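Local coordinates for pectate lyase 47 (Bacillus sp. TS-47, PDB 1VBL), which probably cleaves pectate by beta-elimination, as a thermostable, calcium-binding pectate lyase of polysaccharide lyase family 1, at residues D12-Y17 with H269-L274; A259-M264 with R288-Q293; Q284-V289 with Q312-V317. All blocks are in the same frame, centred on the assembly; numbering follows the deposited sequence.

How the contacts relate
Contact 1 closes the longest loop. It ties the N-terminal segment 12-17 to the start of strand 272-280, more than 250 residues later. Contact 2 crosses it: segment 259-264 lies inside that loop, whereas its partner 288-293 comes after it. Contact 3 follows contact 1 along the chain and joins 284-289 to 312-317, one turn further on. Contacts 2 and 3 close short loops, with 23 and 22 residues between their segments. They share Arg288 and Val289, so strand 288-289 serves both. Contacts 1 and 2 also touch, with Trp14 NE1 2.9 Å from Gln293 O. Together they link the N-terminal loop, successive turns of the parallel beta-helix and the loops near the calcium ion.

Contact 1 (D12-Y17 with H269-L274)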
loop_
_atom_site.group_PDB
_atom_site.type_symbol
_atom_site.label_atom_id
_atom_site.label_comp_id
_atom_site.label_asym_id
_atom_site.label_seq_id
_atom_site.Cartn_x
_atom_site.Cartn_y
_atom_site.Cartn_z
ATOM N N ASP A 12 -13.445 -7.589 -13.580
ATOM C CA ASP A 12 -12.963 -6.493 -12.750
ATOM C C ASP A 12 -11.460 -6.494 -12.478
ATOM O O ASP A 12 -10.997 -6.992 -11.447
ATOM C CB ASP A 12 -13.725 -6.446 -11.422
ATOM C CG ASP A 12 -13.467 -5.156 -10.656
ATOM O OD1 ASP A 12 -12.746 -4.289 -11.188
ATOM O OD2 ASP A 12 -13.976 -5.007 -9.528
ATOM N N GLY A 13 -10.708 -5.929 -13.416
ATOM C CA GLY A 13 -9.267 -5.829 -13.263
ATOM C C GLY A 13 -8.457 -7.091 -13.483
ATOM O O GLY A 13 -8.996 -8.176 -13.705
ATOM N N TRP A 14 -7.139 -6.941 -13.405
ATOM C CA TRP A 14 -6.228 -8.058 -13.605
ATOM C C TRP A 14 -6.483 -9.271 -12.709
ATOM O O TRP A 14 -6.167 -10.398 -13.091
ATOM C CB TRP A 14 -4.782 -7.585 -13.438
ATOM C CG TRP A 14 -4.193 -6.964 -14.679
ATOM C CD1 TRP A 14 -3.719 -5.686 -14.818
ATOM C CD2 TRP A 14 -3.933 -7.625 -15.927
ATOM N NE1 TRP A 14 -3.174 -5.517 -16.073
ATOM C CE2 TRP A 14 -3.293 -6.691 -16.771
ATOM C CE3 TRP A 14 -4.178 -8.919 -16.409
ATOM C CZ2 TRP A 14 -2.891 -7.010 -18.073
ATOM C CZ3 TRP A 14 -3.777 -9.237 -17.707
ATOM C CH2 TRP A 14 -3.141 -8.284 -18.523
ATOM N N ALA A 15 -7.049 -9.051 -11.524
ATOM C CA ALA A 15 -7.335 -10.158 -10.612
ATOM C C ALA A 15 -8.435 -11.068 -11.158
ATOM O O ALA A 15 -8.677 -12.152 -10.624
ATOM C CB ALA A 15 -7.735 -9.621 -9.245
ATOM N N ALA A 16 -9.104 -10.628 -12.218
ATOM C CA ALA A 16 -10.172 -11.419 -12.825
ATOM C C ALA A 16 -9.614 -12.408 -13.850
ATOM O O ALA A 16 -10.335 -13.265 -14.361
ATOM C CB ALA A 16 -11.190 -10.500 -13.491
ATOM N N TYR A 17 -8.322 -12.287 -14.136
ATOM C CA TYR A 17 -7.665 -13.160 -15.104
ATOM C C TYR A 17 -7.910 -14.638 -14.805
ATOM O O TYR A 17 -7.879 -15.064 -13.647
ATOM C CB TYR A 17 -6.159 -12.892 -15.117
ATOM C CG TYR A 17 -5.406 -13.750 -16.108
ATOM C CD1 TYR A 17 -5.432 -13.463 -17.473
ATOM C CD2 TYR A 17 -4.695 -14.872 -15.684
ATOM C CE1 TYR A 17 -4.768 -14.275 -18.394
ATOM C CE2 TYR A 17 -4.030 -15.690 -16.595
ATOM C CZ TYR A 17 -4.071 -15.387 -17.946
ATOM O OH TYR A 17 -3.418 -16.201 -18.846
ATOM N N HIS A 269 5.160 -9.642 -15.072
ATOM C CA HIS A 269 4.251 -9.765 -13.936
ATOM C C HIS A 269 3.820 -8.393 -13.442
ATOM O O HIS A 269 3.836 -7.424 -14.195
ATOM C CB HIS A 269 4.931 -10.531 -12.803
ATOM C CG HIS A 269 5.279 -11.939 -13.160
ATOM N ND1 HIS A 269 4.323 -12.905 -13.390
ATOM C CD2 HIS A 269 6.476 -12.539 -13.358
ATOM C CE1 HIS A 269 4.917 -14.039 -13.714
ATOM N NE2 HIS A 269 6.223 -13.844 -13.700
ATOM N N LEU A 270 3.437 -8.319 -12.171
ATOM C CA LEU A 270 3.001 -7.066 -11.572
ATOM C C LEU A 270 1.854 -6.422 -12.347
ATOM O O LEU A 270 1.779 -5.201 -12.475
ATOM C CB LEU A 270 4.182 -6.099 -11.464
ATOM C CG LEU A 270 5.319 -6.606 -10.564
ATOM C CD1 LEU A 270 6.461 -5.598 -10.552
ATOM C CD2 LEU A 270 4.795 -6.834 -9.154
ATOM N N ARG A 271 0.960 -7.257 -12.865
ATOM C CA ARG A 271 -0.202 -6.767 -13.593
ATOM C C ARG A 271 -1.250 -6.411 -12.546
ATOM O O ARG A 271 -1.839 -7.281 -11.906
ATOM C CB ARG A 271 -0.698 -7.840 -14.563
ATOM C CG ARG A 271 0.198 -7.933 -15.796
ATOM C CD ARG A 271 -0.107 -9.128 -16.684
ATOM N NE ARG A 271 0.394 -10.379 -16.119
ATOM C CZ ARG A 271 0.576 -11.490 -16.826
ATOM N NH1 ARG A 271 0.303 -11.497 -18.123
ATOM N NH2 ARG A 271 1.018 -12.593 -16.236
ATOM N N VAL A 272 -1.458 -5.111 -12.369
ATOM C CA VAL A 272 -2.380 -4.606 -11.365
ATOM C C VAL A 272 -3.345 -3.577 -11.937
ATOM O O VAL A 272 -3.000 -2.822 -12.842
ATOM C CB VAL A 272 -1.591 -3.920 -10.208
ATOM C CG1 VAL A 272 -2.540 -3.515 -9.083
ATOM C CG2 VAL A 272 -0.499 -4.849 -9.690
ATOM N N THR A 273 -4.557 -3.561 -11.397
ATOM C CA THR A 273 -5.577 -2.600 -11.798
ATOM C C THR A 273 -5.971 -1.842 -10.543
ATOM O O THR A 273 -6.253 -2.450 -9.507
ATOM C CB THR A 273 -6.850 -3.279 -12.342
ATOM O OG1 THR A 273 -6.542 -3.995 -13.539
ATOM C CG2 THR A 273 -7.922 -2.236 -12.647
ATOM N N LEU A 274 -5.972 -0.517 -10.636
ATOM C CA LEU A 274 -6.359 0.331 -9.519
ATOM C C LEU A 274 -7.436 1.269 -10.029
ATOM O O LEU A 274 -7.191 2.079 -10.928
ATOM C CB LEU A 274 -5.179 1.161 -9.013
ATOM C CG LEU A 274 -3.919 0.410 -8.581
ATOM C CD1 LEU A 274 -3.012 0.216 -9.784
ATOM C CD2 LEU A 274 -3.192 1.210 -7.499
#
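The indole of Trp14 lies obliquely across the side chain of Arg271. Arg271 CB stands over one face, 3.4 Å from the centroid of the five-membered ring and 6° off the ring normal, a clear CH-pi contact. The arginine chain then runs across to the six-membered ring, where its CD lies 3.6 Å from Trp14 CH2. It bends there (chi3 -76°), which lifts the guanidinium off the ring and tilts it. The two planes stand 47° apart, and any cation-pi attraction is long and weak. The guanidinium has a firmer partner in Asp239, with which NH2 forms a salt bridge. Val272 O lies at the indole edge, and Trp14 CD1 is 3.4 Å from Val272 N.

At the other end, Thr273 OG1 accepts the backbone N-H of Trp14 at 3.0 Å. Gly13 has no side chain, and its CA packs directly on Thr273, 3.3 Å from OG1, so the loop lies close to the strand. The N-terminal loop thus packs on the start of strand 272-280 of the parallel beta-helix.

The chemistry is divided. Methylene groups of an arginine supply the packing surface for the indole, and one threonine hydroxyl holds the backbone N-H of Trp14.

Contact 2 (A259-M264 with R288-Q293); sequences ASDSRM and RVRFGQ
On the parallel beta-helix of this lyase, the loop after strand 253-257 packs on the turn just after strand 288-289, and Asp261 meets Arg290 there in a salt bridge. Arg290 NE points straight at Asp261 OD1, 2.6 Å away, with an N-H...O angle of 175°. The oxygen lies in the guanidinium plane and is met on its anti side, 28° out of the carboxylate plane. A weak second bond runs from NH2 to the same OD1. Carboxylate and guanidinium planes are 59° apart, so this is not a flat two-oxygen pairing. The Ser260 backbone covers one face of the guanidinium, and Arg288 NH1 stands 3.2 Å above the plane of the opposite face. The two arginines stack beside the shared carboxylate, which probably offsets their like charges. NH1 of Arg290 also bonds to Gly258 O.

Two waters carry the carboxylate on to Arg288. One donates to Asp261 OD1 at 2.7 Å and accepts from Arg288 NH2. The other donates to OD2 and takes a weak bond from the same NH2.

Phe291 sits beside this polar group. Its ring edge faces two carbonyls, with CE2 3.3 Å from Ser260 O, while Arg263 O lies over one face. Ser260 OG accepts from Ser262 N, an ST turn.

Ala259 lies about 7 Å, side chain to ion, from the bound calcium. Loops projecting from the beta-helix beside the calcium site are characteristic of family 1 pectate lyases.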
loop_
_atom_site.group_PDB
_atom_site.type_symbol
_atom_site.label_atom_id
_atom_site.label_comp_id
_atom_site.label_asym_id
_atom_site.label_seq_id
_atom_site.Cartn_x
_atom_site.Cartn_y
_atom_site.Cartn_z
ATOM N N ALA A 259 9.657 -3.655 -6.440
ATOM C CA ALA A 259 10.605 -3.042 -5.512
ATOM C C ALA A 259 12.045 -2.886 -5.994
ATOM O O ALA A 259 12.872 -2.334 -5.269
ATOM C CB ALA A 259 10.599 -3.816 -4.192
ATOM N N SER A 260 12.358 -3.344 -7.202
ATOM C CA SER A 260 13.738 -3.243 -7.677
ATOM C C SER A 260 13.924 -3.086 -9.181
ATOM O O SER A 260 13.295 -3.787 -9.973
ATOM C CB SER A 260 14.525 -4.466 -7.206
ATOM O OG SER A 260 15.792 -4.521 -7.833
ATOM N N ASP A 261 14.810 -2.168 -9.566
ATOM C CA ASP A 261 15.104 -1.918 -10.976
ATOM C C ASP A 261 15.805 -3.121 -11.605
ATOM O O ASP A 261 15.741 -3.323 -12.817
ATOM C CB ASP A 261 16.033 -0.704 -11.142
ATOM C CG ASP A 261 15.351 0.620 -10.844
ATOM O OD1 ASP A 261 14.116 0.645 -10.670
ATOM O OD2 ASP A 261 16.062 1.648 -10.799
ATOM N N SER A 262 16.471 -3.919 -10.779
ATOM C CA SER A 262 17.222 -5.063 -11.281
ATOM C C SER A 262 16.559 -6.433 -11.187
ATOM O O SER A 262 17.102 -7.413 -11.698
ATOM C CB SER A 262 18.584 -5.114 -10.589
ATOM O OG SER A 262 18.433 -5.172 -9.179
ATOM N N ARG A 263 15.397 -6.517 -10.548
ATOM C CA ARG A 263 14.723 -7.804 -10.427
ATOM C C ARG A 263 13.988 -8.135 -11.718
ATOM O O ARG A 263 12.784 -7.914 -11.836
ATOM C CB ARG A 263 13.741 -7.799 -9.252
ATOM C CG ARG A 263 13.170 -9.175 -8.924
ATOM C CD ARG A 263 12.329 -9.146 -7.656
ATOM N NE ARG A 263 11.974 -10.487 -7.187
ATOM C CZ ARG A 263 11.157 -11.318 -7.826
ATOM N NH1 ARG A 263 10.598 -10.953 -8.970
ATOM N NH2 ARG A 263 10.888 -12.513 -7.316
ATOM N N MET A 264 14.723 -8.667 -12.687
ATOM C CA MET A 264 14.137 -9.023 -13.971
ATOM C C MET A 264 13.058 -10.084 -13.802
ATOM O O MET A 264 12.264 -10.318 -14.710
ATOM C CB MET A 264 15.218 -9.527 -14.930
ATOM C CG MET A 264 16.276 -8.486 -15.278
ATOM S SD MET A 264 15.573 -6.935 -15.902
ATOM C CE MET A 264 16.176 -5.774 -14.687
ATOM N N ARG A 288 3.741 3.771 -7.659
ATOM C CA ARG A 288 5.060 3.878 -8.287
ATOM C C ARG A 288 5.193 2.506 -8.944
ATOM O O ARG A 288 5.145 1.484 -8.262
ATOM C CB ARG A 288 6.168 4.051 -7.254
ATOM C CG ARG A 288 7.553 4.225 -7.886
ATOM C CD ARG A 288 8.656 3.968 -6.867
ATOM N NE ARG A 288 9.983 4.369 -7.339
ATOM C CZ ARG A 288 10.637 3.810 -8.355
ATOM N NH1 ARG A 288 10.101 2.807 -9.038
ATOM N NH2 ARG A 288 11.845 4.257 -8.682
ATOM N N VAL A 289 5.371 2.482 -10.258
ATOM C CA VAL A 289 5.425 1.217 -10.987
ATOM C C VAL A 289 6.705 0.837 -11.721
ATOM O O VAL A 289 7.367 1.683 -12.312
ATOM C CB VAL A 289 4.294 1.173 -12.038
ATOM C CG1 VAL A 289 4.286 -0.173 -12.744
ATOM C CG2 VAL A 289 2.954 1.463 -11.377
ATOM N N ARG A 290 7.012 -0.457 -11.686
ATOM C CA ARG A 290 8.145 -1.034 -12.397
ATOM C C ARG A 290 7.601 -2.297 -13.091
ATOM O O ARG A 290 6.843 -3.049 -12.486
ATOM C CB ARG A 290 9.263 -1.480 -11.439
ATOM C CG ARG A 290 10.036 -0.373 -10.695
ATOM C CD ARG A 290 11.118 -1.020 -9.810
ATOM N NE ARG A 290 12.104 -0.085 -9.259
ATOM C CZ ARG A 290 12.070 0.428 -8.028
ATOM N NH1 ARG A 290 11.094 0.110 -7.188
ATOM N NH2 ARG A 290 13.028 1.259 -7.629
ATOM N N PHE A 291 7.784 -2.631 -14.402
ATOM C CA PHE A 291 7.586 -3.839 -15.219
ATOM C C PHE A 291 6.215 -4.272 -15.681
ATOM O O PHE A 291 6.099 -4.780 -16.787
ATOM C CB PHE A 291 8.202 -5.044 -14.512
ATOM C CG PHE A 291 9.642 -4.862 -14.181
ATOM C CD1 PHE A 291 10.618 -4.956 -15.169
ATOM C CD2 PHE A 291 10.016 -4.532 -12.892
ATOM C CE1 PHE A 291 11.946 -4.718 -14.866
ATOM C CE2 PHE A 291 11.331 -4.295 -12.578
ATOM C CZ PHE A 291 12.303 -4.384 -13.563
ATOM N N GLY A 292 5.217 -3.719 -14.611
ATOM C CA GLY A 292 3.864 -4.120 -14.918
ATOM C C GLY A 292 2.942 -3.317 -15.794
ATOM O O GLY A 292 3.064 -2.101 -15.924
ATOM N N GLN A 293 2.016 -4.047 -16.403
ATOM C CA GLN A 293 0.972 -3.462 -17.217
ATOM C C GLN A 293 -0.035 -3.136 -16.123
ATOM O O GLN A 293 -0.779 -4.000 -15.653
ATOM C CB GLN A 293 0.422 -4.492 -18.199
ATOM C CG GLN A 293 1.386 -4.728 -19.358
ATOM C CD GLN A 293 0.877 -5.723 -20.385
ATOM O OE1 GLN A 293 1.409 -5.800 -21.493
ATOM N NE2 GLN A 293 -0.141 -6.491 -20.027
HETATM O O HOH W 1 12.397 2.573 -11.394
HETATM O O HOH W 2 14.652 3.648 -9.545
#

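Contact 3 (Q284-V289 with Q312-V317)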
loop_
_atom_site.group_PDB
_atom_site.type_symbol
_atom_site.label_atom_id
_atom_site.label_comp_id
_atom_site.label_asym_id
_atom_site.label_seq_id
_atom_site.Cartn_x
_atom_site.Cartn_y
_atom_site.Cartn_z
ATOM N N GLN A 284 3.405 10.256 -1.878
ATOM C CA GLN A 284 3.981 9.686 -3.089
ATOM C C GLN A 284 3.581 8.232 -3.340
ATOM O O GLN A 284 2.981 7.584 -2.479
ATOM C CB GLN A 284 5.503 9.772 -2.980
ATOM C CG GLN A 284 6.036 9.086 -1.723
ATOM C CD GLN A 284 7.526 9.286 -1.515
ATOM O OE1 GLN A 284 8.331 8.987 -2.394
ATOM N NE2 GLN A 284 7.898 9.789 -0.341
ATOM N N ARG A 285 3.942 7.731 -4.520
ATOM C CA ARG A 285 3.661 6.351 -4.933
ATOM C C ARG A 285 2.166 6.083 -5.033
ATOM O O ARG A 285 1.618 5.302 -4.255
ATOM C CB ARG A 285 4.288 5.366 -3.939
ATOM C CG ARG A 285 5.793 5.518 -3.766
ATOM C CD ARG A 285 6.331 4.457 -2.817
ATOM N NE ARG A 285 7.783 4.515 -2.683
ATOM C CZ ARG A 285 8.499 3.671 -1.945
ATOM N NH1 ARG A 285 7.899 2.700 -1.270
ATOM N NH2 ARG A 285 9.819 3.795 -1.883
ATOM N N LEU A 286 1.517 6.701 -6.016
ATOM C CA LEU A 286 0.074 6.553 -6.181
ATOM C C LEU A 286 -0.383 5.977 -7.523
ATOM O O LEU A 286 -1.327 6.488 -8.121
ATOM C CB LEU A 286 -0.595 7.916 -5.981
ATOM C CG LEU A 286 -0.033 8.791 -4.856
ATOM C CD1 LEU A 286 -0.800 10.113 -4.802
ATOM C CD2 LEU A 286 -0.147 8.051 -3.527
ATOM N N PRO A 287 0.245 4.890 -8.002
ATOM C CA PRO A 287 1.346 4.127 -7.412
ATOM C C PRO A 287 2.671 4.414 -8.124
ATOM O O PRO A 287 2.713 5.199 -9.066
ATOM C CB PRO A 287 0.906 2.699 -7.660
ATOM C CG PRO A 287 0.416 2.802 -9.089
ATOM C CD PRO A 287 -0.352 4.133 -9.121
ATOM N N ARG A 288 3.741 3.771 -7.659
ATOM C CA ARG A 288 5.060 3.878 -8.287
ATOM C C ARG A 288 5.193 2.506 -8.944
ATOM O O ARG A 288 5.145 1.484 -8.262
ATOM C CB ARG A 288 6.168 4.051 -7.254
ATOM C CG ARG A 288 7.553 4.225 -7.886
ATOM C CD ARG A 288 8.656 3.968 -6.867
ATOM N NE ARG A 288 9.983 4.369 -7.339
ATOM C CZ ARG A 288 10.637 3.810 -8.355
ATOM N NH1 ARG A 288 10.101 2.807 -9.038
ATOM N NH2 ARG A 288 11.845 4.257 -8.682
ATOM N N VAL A 289 5.371 2.482 -10.258
ATOM C CA VAL A 289 5.425 1.217 -10.987
ATOM C C VAL A 289 6.705 0.837 -11.721
ATOM O O VAL A 289 7.367 1.683 -12.312
ATOM C CB VAL A 289 4.294 1.173 -12.038
ATOM C CG1 VAL A 289 4.286 -0.173 -12.744
ATOM C CG2 VAL A 289 2.954 1.463 -11.377
ATOM N N GLN A 312 4.419 14.998 -3.176
ATOM C CA GLN A 312 5.631 14.942 -3.984
ATOM C C GLN A 312 5.278 14.596 -5.428
ATOM O O GLN A 312 5.636 15.324 -6.353
ATOM C CB GLN A 312 6.602 13.896 -3.424
ATOM C CG GLN A 312 7.962 13.900 -4.116
ATOM C CD GLN A 312 8.867 12.770 -3.656
ATOM O OE1 GLN A 312 9.006 12.520 -2.457
ATOM N NE2 GLN A 312 9.495 12.086 -4.609
ATOM N N TYR A 313 4.579 13.479 -5.614
ATOM C CA TYR A 313 4.168 13.046 -6.947
ATOM C C TYR A 313 3.100 11.967 -6.814
ATOM O O TYR A 313 2.930 11.379 -5.742
ATOM C CB TYR A 313 5.375 12.506 -7.728
ATOM C CG TYR A 313 5.823 11.119 -7.325
ATOM C CD1 TYR A 313 5.247 9.987 -7.903
ATOM C CD2 TYR A 313 6.821 10.934 -6.366
ATOM C CE1 TYR A 313 5.651 8.705 -7.539
ATOM C CE2 TYR A 313 7.233 9.649 -5.991
ATOM C CZ TYR A 313 6.643 8.544 -6.585
ATOM O OH TYR A 313 7.045 7.277 -6.240
ATOM N N ALA A 314 2.376 11.706 -7.898
ATOM C CA ALA A 314 1.331 10.694 -7.867
ATOM C C ALA A 314 1.748 9.437 -8.620
ATOM O O ALA A 314 1.894 8.370 -8.025
ATOM C CB ALA A 314 0.040 11.255 -8.463
ATOM N N TRP A 315 1.953 9.568 -9.928
ATOM C CA TRP A 315 2.330 8.426 -10.752
ATOM C C TRP A 315 3.833 8.287 -10.973
ATOM O O TRP A 315 4.463 9.128 -11.622
ATOM C CB TRP A 315 1.616 8.502 -12.101
ATOM C CG TRP A 315 0.118 8.490 -11.982
ATOM C CD1 TRP A 315 -0.623 7.965 -10.959
ATOM C CD2 TRP A 315 -0.820 8.986 -12.944
ATOM N NE1 TRP A 315 -1.967 8.105 -11.227
ATOM C CE2 TRP A 315 -2.115 8.728 -12.439
ATOM C CE3 TRP A 315 -0.692 9.623 -14.186
ATOM C CZ2 TRP A 315 -3.277 9.083 -13.134
ATOM C CZ3 TRP A 315 -1.848 9.978 -14.877
ATOM C CH2 TRP A 315 -3.124 9.705 -14.347
ATOM N N GLY A 316 4.396 7.215 -10.424
ATOM C CA GLY A 316 5.815 6.964 -10.570
ATOM C C GLY A 316 6.063 6.020 -11.729
ATOM O O GLY A 316 5.694 4.844 -11.677
ATOM N N VAL A 317 6.677 6.542 -12.787
ATOM C CA VAL A 317 6.981 5.746 -13.966
ATOM C C VAL A 317 8.371 5.142 -13.781
ATOM O O VAL A 317 9.386 5.820 -13.964
ATOM C CB VAL A 317 6.951 6.616 -15.242
ATOM C CG1 VAL A 317 7.333 5.783 -16.458
ATOM C CG2 VAL A 317 5.561 7.211 -15.429
HETATM O O HOH W 3 8.695 6.956 -4.149
#
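Segments 284-289 and 312-317 run parallel, as successive turns of the beta-helix, with Arg288 bridged to Gly316 and Val289 to Val317. Both backbone polar atoms of Gly316 bond to segment 284-289: its N donates to Pro287 O at 3.0 Å (174°), and its O accepts from Val289 N at 2.8 Å (178°). Further back, Leu286 N donates to Ala314 O at 2.6 Å. A cis peptide before Pro287 turns the chain between these bonds. Gly316 has no side chain to meet the stem of Arg288.

Tyr313 CG sits between its own backbone N and carbonyl carbon (chi1 76°), which brings the ring up against Gln284. Gln284 CA lies over one ring face, and Gln284 CB is 3.5 Å from Tyr313 CE2. The tyrosine hydroxyl touches Arg285 CG at 3.3 Å and also the Arg288 stem. One water joins three groups: it accepts from Arg285 NE, donates to Gln284 OE1 and bonds Tyr313 OH at 2.7 Å. The Arg285 side chain lies about 6 Å from the bound calcium ion. Trp315 presents its edge to Leu286 O, with CD1 3.3 Å away.

Trp315 NE1 bonds Tyr301 OH, and Gln284 NE2 reaches Asp252. Strand 288-289 lies between 253-257 and 315-318 in a parallel sheet, which strand 342-345 ends on the far side.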